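Local coordinates for protein FeoA (Thermococcus thioreducens, PDB 3E19) that probably regulates ferrous iron uptake as a small, SH3-like beta-barrel protein of the FeoA family, at residues M34-H48 / I55-L68. Residues are numbered along the deposited sequence; the frame is centred on the assembly and turned at random.
Sequences MGLTPGATIQVLESH and ISVGGVRFAIGKGL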
loop_
_atom_site.group_PDB
_atom_site.type_symbol
_atom_site.label_atom_id
_atom_site.label_comp_id
_atom_site.label_asym_id
_atom_site.label_seq_id
_atom_site.Cartn_x
_atom_site.Cartn_y
_atom_site.Cartn_z
ATOM N N MET C 34 -17.268 4.093 4.910
ATOM C CA MET C 34 -17.426 2.860 5.718
ATOM C C MET C 34 -18.576 2.036 5.170
ATOM O O MET C 34 -19.112 1.141 5.851
ATOM C CB MET C 34 -17.691 3.204 7.181
ATOM C CG MET C 34 -16.446 3.637 7.949
ATOM S SD MET C 34 -16.821 4.143 9.677
ATOM C CE MET C 34 -17.442 5.779 9.314
ATOM N N GLY C 35 -18.973 2.365 3.940
ATOM C CA GLY C 35 -20.073 1.676 3.262
ATOM C C GLY C 35 -21.453 2.086 3.773
ATOM O O GLY C 35 -22.460 1.486 3.378
ATOM N N LEU C 36 -21.521 3.107 4.643
ATOM C CA LEU C 36 -22.792 3.511 5.270
ATOM C C LEU C 36 -23.537 4.553 4.407
ATOM O O LEU C 36 -23.286 5.767 4.470
ATOM C CB LEU C 36 -22.563 3.958 6.700
ATOM C CG LEU C 36 -21.949 2.920 7.616
ATOM C CD1 LEU C 36 -21.457 3.557 8.932
ATOM C CD2 LEU C 36 -22.959 1.782 7.838
ATOM N N THR C 37 -24.379 4.000 3.539
ATOM C CA THR C 37 -25.250 4.691 2.615
ATOM C C THR C 37 -26.603 3.927 2.624
ATOM O O THR C 37 -26.630 2.737 2.942
ATOM C CB THR C 37 -24.618 4.654 1.161
ATOM O OG1 THR C 37 -25.339 5.460 0.285
ATOM C CG2 THR C 37 -24.642 3.318 0.588
ATOM N N PRO C 38 -27.712 4.603 2.281
ATOM C CA PRO C 38 -28.970 3.885 2.259
ATOM C C PRO C 38 -28.976 2.617 1.437
ATOM O O PRO C 38 -28.512 2.581 0.291
ATOM C CB PRO C 38 -29.968 4.950 1.783
ATOM C CG PRO C 38 -29.402 6.188 2.293
ATOM C CD PRO C 38 -27.924 6.023 1.955
ATOM N N GLY C 39 -29.409 1.547 2.086
ATOM C CA GLY C 39 -29.560 0.231 1.501
ATOM C C GLY C 39 -28.485 -0.747 1.877
ATOM O O GLY C 39 -28.661 -1.919 1.733
ATOM N N ALA C 40 -27.337 -0.277 2.348
ATOM C CA ALA C 40 -26.307 -1.165 2.869
ATOM C C ALA C 40 -26.781 -1.865 4.136
ATOM O O ALA C 40 -27.555 -1.288 4.898
ATOM C CB ALA C 40 -24.968 -0.360 3.144
ATOM N N THR C 41 -26.296 -3.105 4.343
ATOM C CA THR C 41 -26.582 -3.904 5.529
ATOM C C THR C 41 -25.385 -3.835 6.465
ATOM O O THR C 41 -24.232 -3.868 6.051
ATOM C CB THR C 41 -26.934 -5.343 5.149
ATOM O OG1 THR C 41 -28.090 -5.321 4.302
ATOM C CG2 THR C 41 -27.193 -6.236 6.363
ATOM N N ILE C 42 -25.691 -3.657 7.726
ATOM C CA ILE C 42 -24.701 -3.516 8.749
ATOM C C ILE C 42 -24.958 -4.577 9.818
ATOM O O ILE C 42 -26.119 -4.865 10.152
ATOM C CB ILE C 42 -24.700 -2.043 9.303
ATOM C CG1 ILE C 42 -23.949 -1.923 10.628
ATOM C CG2 ILE C 42 -26.072 -1.462 9.484
ATOM C CD1 ILE C 42 -23.507 -0.546 10.838
ATOM N N GLN C 43 -23.878 -5.176 10.315
ATOM C CA GLN C 43 -23.915 -5.935 11.543
ATOM C C GLN C 43 -23.042 -5.307 12.586
ATOM O O GLN C 43 -21.893 -4.944 12.322
ATOM C CB GLN C 43 -23.446 -7.368 11.360
ATOM C CG GLN C 43 -23.708 -8.232 12.615
ATOM C CD GLN C 43 -23.133 -9.633 12.470
ATOM O OE1 GLN C 43 -22.902 -10.345 13.466
ATOM N NE2 GLN C 43 -22.855 -10.022 11.229
ATOM N N VAL C 44 -23.602 -5.208 13.786
ATOM C CA VAL C 44 -22.889 -4.679 14.908
ATOM C C VAL C 44 -22.177 -5.850 15.571
ATOM O O VAL C 44 -22.820 -6.861 15.885
ATOM C CB VAL C 44 -23.831 -4.009 15.860
ATOM C CG1 VAL C 44 -23.032 -3.434 17.055
ATOM C CG2 VAL C 44 -24.604 -2.923 15.060
ATOM N N LEU C 45 -20.859 -5.712 15.719
ATOM C CA LEU C 45 -20.006 -6.777 16.260
ATOM C C LEU C 45 -19.633 -6.539 17.721
ATOM O O LEU C 45 -19.537 -7.478 18.473
ATOM C CB LEU C 45 -18.723 -6.903 15.444
ATOM C CG LEU C 45 -18.843 -7.199 13.952
ATOM C CD1 LEU C 45 -17.487 -7.520 13.409
ATOM C CD2 LEU C 45 -19.769 -8.357 13.680
ATOM N N GLU C 46 -19.385 -5.292 18.100
ATOM C CA GLU C 46 -18.974 -4.949 19.467
ATOM C C GLU C 46 -19.379 -3.530 19.750
ATOM O O GLU C 46 -19.381 -2.690 18.855
ATOM C CB GLU C 46 -17.446 -5.040 19.737
ATOM C CG GLU C 46 -16.642 -5.870 18.776
ATOM C CD GLU C 46 -15.139 -5.770 19.013
ATOM O OE1 GLU C 46 -14.741 -5.241 20.084
ATOM O OE2 GLU C 46 -14.359 -6.216 18.115
ATOM N N SER C 47 -19.679 -3.266 21.017
ATOM C CA SER C 47 -19.982 -1.930 21.478
ATOM C C SER C 47 -19.714 -1.800 22.965
ATOM O O SER C 47 -19.801 -2.796 23.706
ATOM C CB SER C 47 -21.439 -1.606 21.200
ATOM O OG SER C 47 -21.681 -0.230 21.405
ATOM N N HIS C 48 -19.431 -0.566 23.383
ATOM C CA HIS C 48 -19.221 -0.185 24.786
ATOM C C HIS C 48 -19.916 1.130 25.105
ATOM O O HIS C 48 -20.155 1.913 24.171
ATOM C CB HIS C 48 -17.758 0.062 25.003
ATOM C CG HIS C 48 -16.901 -1.106 24.673
ATOM N ND1 HIS C 48 -16.491 -1.384 23.386
ATOM C CD2 HIS C 48 -16.366 -2.066 25.460
ATOM C CE1 HIS C 48 -15.749 -2.477 23.395
ATOM N NE2 HIS C 48 -15.653 -2.904 24.639
ATOM N N ILE C 55 -18.402 -2.450 13.583
ATOM C CA ILE C 55 -19.383 -2.970 12.648
ATOM C C ILE C 55 -18.734 -3.733 11.505
ATOM O O ILE C 55 -17.542 -3.589 11.218
ATOM C CB ILE C 55 -20.268 -1.828 12.020
ATOM C CG1 ILE C 55 -19.403 -0.876 11.176
ATOM C CG2 ILE C 55 -20.984 -1.005 13.120
ATOM C CD1 ILE C 55 -20.153 0.291 10.413
ATOM N N SER C 56 -19.566 -4.500 10.810
ATOM C CA SER C 56 -19.197 -5.145 9.580
ATOM C C SER C 56 -20.194 -4.728 8.484
ATOM O O SER C 56 -21.427 -4.817 8.677
ATOM C CB SER C 56 -19.223 -6.641 9.812
ATOM O OG SER C 56 -19.168 -7.350 8.605
ATOM N N VAL C 57 -19.648 -4.240 7.369
ATOM C CA VAL C 57 -20.408 -3.795 6.170
ATOM C C VAL C 57 -19.791 -4.466 4.945
ATOM O O VAL C 57 -18.619 -4.287 4.664
ATOM C CB VAL C 57 -20.413 -2.266 6.006
ATOM C CG1 VAL C 57 -21.452 -1.820 4.926
ATOM C CG2 VAL C 57 -20.759 -1.615 7.294
ATOM N N GLY C 58 -20.580 -5.308 4.267
ATOM C CA GLY C 58 -20.113 -6.020 3.092
ATOM C C GLY C 58 -18.920 -6.886 3.378
ATOM O O GLY C 58 -18.026 -7.022 2.515
ATOM N N GLY C 59 -18.891 -7.454 4.585
ATOM C CA GLY C 59 -17.775 -8.233 5.049
ATOM C C GLY C 59 -16.534 -7.471 5.478
ATOM O O GLY C 59 -15.516 -8.088 5.714
ATOM N N VAL C 60 -16.589 -6.146 5.581
ATOM C CA VAL C 60 -15.447 -5.362 5.983
ATOM C C VAL C 60 -15.725 -4.730 7.355
ATOM O O VAL C 60 -16.817 -4.156 7.573
ATOM C CB VAL C 60 -15.126 -4.247 4.944
ATOM C CG1 VAL C 60 -13.950 -3.385 5.413
ATOM C CG2 VAL C 60 -14.906 -4.877 3.527
ATOM N N ARG C 61 -14.733 -4.812 8.256
ATOM C CA ARG C 61 -14.882 -4.300 9.613
ATOM C C ARG C 61 -14.432 -2.845 9.763
ATOM O O ARG C 61 -13.359 -2.455 9.300
ATOM C CB ARG C 61 -14.165 -5.225 10.632
ATOM C CG ARG C 61 -14.822 -6.623 10.658
ATOM C CD ARG C 61 -14.290 -7.589 11.770
ATOM N NE ARG C 61 -13.505 -6.950 12.842
ATOM C CZ ARG C 61 -13.441 -7.406 14.104
ATOM N NH1 ARG C 61 -12.689 -6.783 15.011
ATOM N NH2 ARG C 61 -14.139 -8.476 14.474
ATOM N N PHE C 62 -15.252 -2.056 10.452
ATOM C CA PHE C 62 -14.946 -0.682 10.744
ATOM C C PHE C 62 -15.231 -0.366 12.200
ATOM O O PHE C 62 -16.149 -0.912 12.785
ATOM C CB PHE C 62 -15.792 0.259 9.855
ATOM C CG PHE C 62 -15.417 0.210 8.435
ATOM C CD1 PHE C 62 -14.245 0.831 8.004
ATOM C CD2 PHE C 62 -16.200 -0.496 7.510
ATOM C CE1 PHE C 62 -13.843 0.753 6.667
ATOM C CE2 PHE C 62 -15.801 -0.552 6.179
ATOM C CZ PHE C 62 -14.616 0.090 5.769
ATOM N N ALA C 63 -14.495 0.588 12.754
ATOM C CA ALA C 63 -14.829 1.194 14.054
ATOM C C ALA C 63 -15.456 2.534 13.768
ATOM O O ALA C 63 -14.960 3.314 12.908
ATOM C CB ALA C 63 -13.590 1.392 14.886
ATOM N N ILE C 64 -16.546 2.824 14.462
ATOM C CA ILE C 64 -17.186 4.100 14.329
ATOM C C ILE C 64 -17.459 4.668 15.710
ATOM O O ILE C 64 -17.685 3.919 16.661
ATOM C CB ILE C 64 -18.508 3.925 13.490
ATOM C CG1 ILE C 64 -19.159 5.262 13.195
ATOM C CG2 ILE C 64 -19.502 2.891 14.128
ATOM C CD1 ILE C 64 -20.224 5.152 12.044
ATOM N N GLY C 65 -17.413 5.987 15.831
ATOM C CA GLY C 65 -17.691 6.631 17.092
ATOM C C GLY C 65 -19.175 6.703 17.297
ATOM O O GLY C 65 -19.928 6.772 16.326
ATOM N N LYS C 66 -19.602 6.702 18.552
ATOM C CA LYS C 66 -21.022 6.819 18.883
ATOM C C LYS C 66 -21.655 8.065 18.302
ATOM O O LYS C 66 -22.815 8.039 17.837
ATOM C CB LYS C 66 -21.238 6.839 20.408
ATOM C CG LYS C 66 -21.076 5.493 21.066
ATOM C CD LYS C 66 -22.100 5.227 22.150
ATOM C CE LYS C 66 -22.425 3.709 22.224
ATOM N NZ LYS C 66 -22.640 3.226 23.634
ATOM N N GLY C 67 -20.939 9.179 18.361
ATOM C CA GLY C 67 -21.460 10.434 17.758
ATOM C C GLY C 67 -21.799 10.325 16.279
ATOM O O GLY C 67 -22.928 10.637 15.871
ATOM N N LEU C 68 -20.845 9.857 15.463
ATOM C CA LEU C 68 -21.091 9.732 14.035
ATOM C C LEU C 68 -22.151 8.659 13.756
ATOM O O LEU C 68 -22.988 8.842 12.852
ATOM C CB LEU C 68 -19.806 9.456 13.226
ATOM C CG LEU C 68 -19.954 9.585 11.703
ATOM C CD1 LEU C 68 -20.496 10.959 11.225
ATOM C CD2 LEU C 68 -18.645 9.262 10.983
#
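Met-34 lies against Phe-62 and illustrates how a flexible thioether can serve an aromatic ring and aliphatic branches at once. Its CB sits near ring atoms CG and CD2; Met-34 CG then passes over one face of the Phe-62 ring, off-centre, 3.9 Å from the centroid in a CH-pi contact. SD stands obliquely to the ring, a Met-aromatic contact, and approaches Ala-63 O. A bend at the last torsion (chi3 -79°) turns CE to Ile-64 CD1 and Leu-68 CD2. Leu-36 meets Ile-64 tip to tip, CD1 to CD1 at 3.7 Å, and Leu-31 of helix 24-32 touches both. Ile-42 CD1 presses on Ile-55 CG2 at 3.4 Å, tighter than usual. Strands 41-46 and 55-57 run antiparallel: Gln-43 N gives a nearly straight bond to Ser-56 O (3.0 Å, 173°), and Ser-56 N returns one to Gln-43 O. Leu-45 CD1 lies against Arg-61 CD, and NH1 of the same arginine forms a long salt bridge with Glu-46 OE2 (3.6 Å). Lys-66 NZ bonds to His-48 O from above the carbonyl plane and also to Pro-49 O. The chemistry thus divides this part of the SH3-like barrel: Leu-36, Ile-42, Ile-55 and Val-57 are buried, backbone bonds set the strand pairing, and Met-34 and Phe-62 border neighbouring subunits.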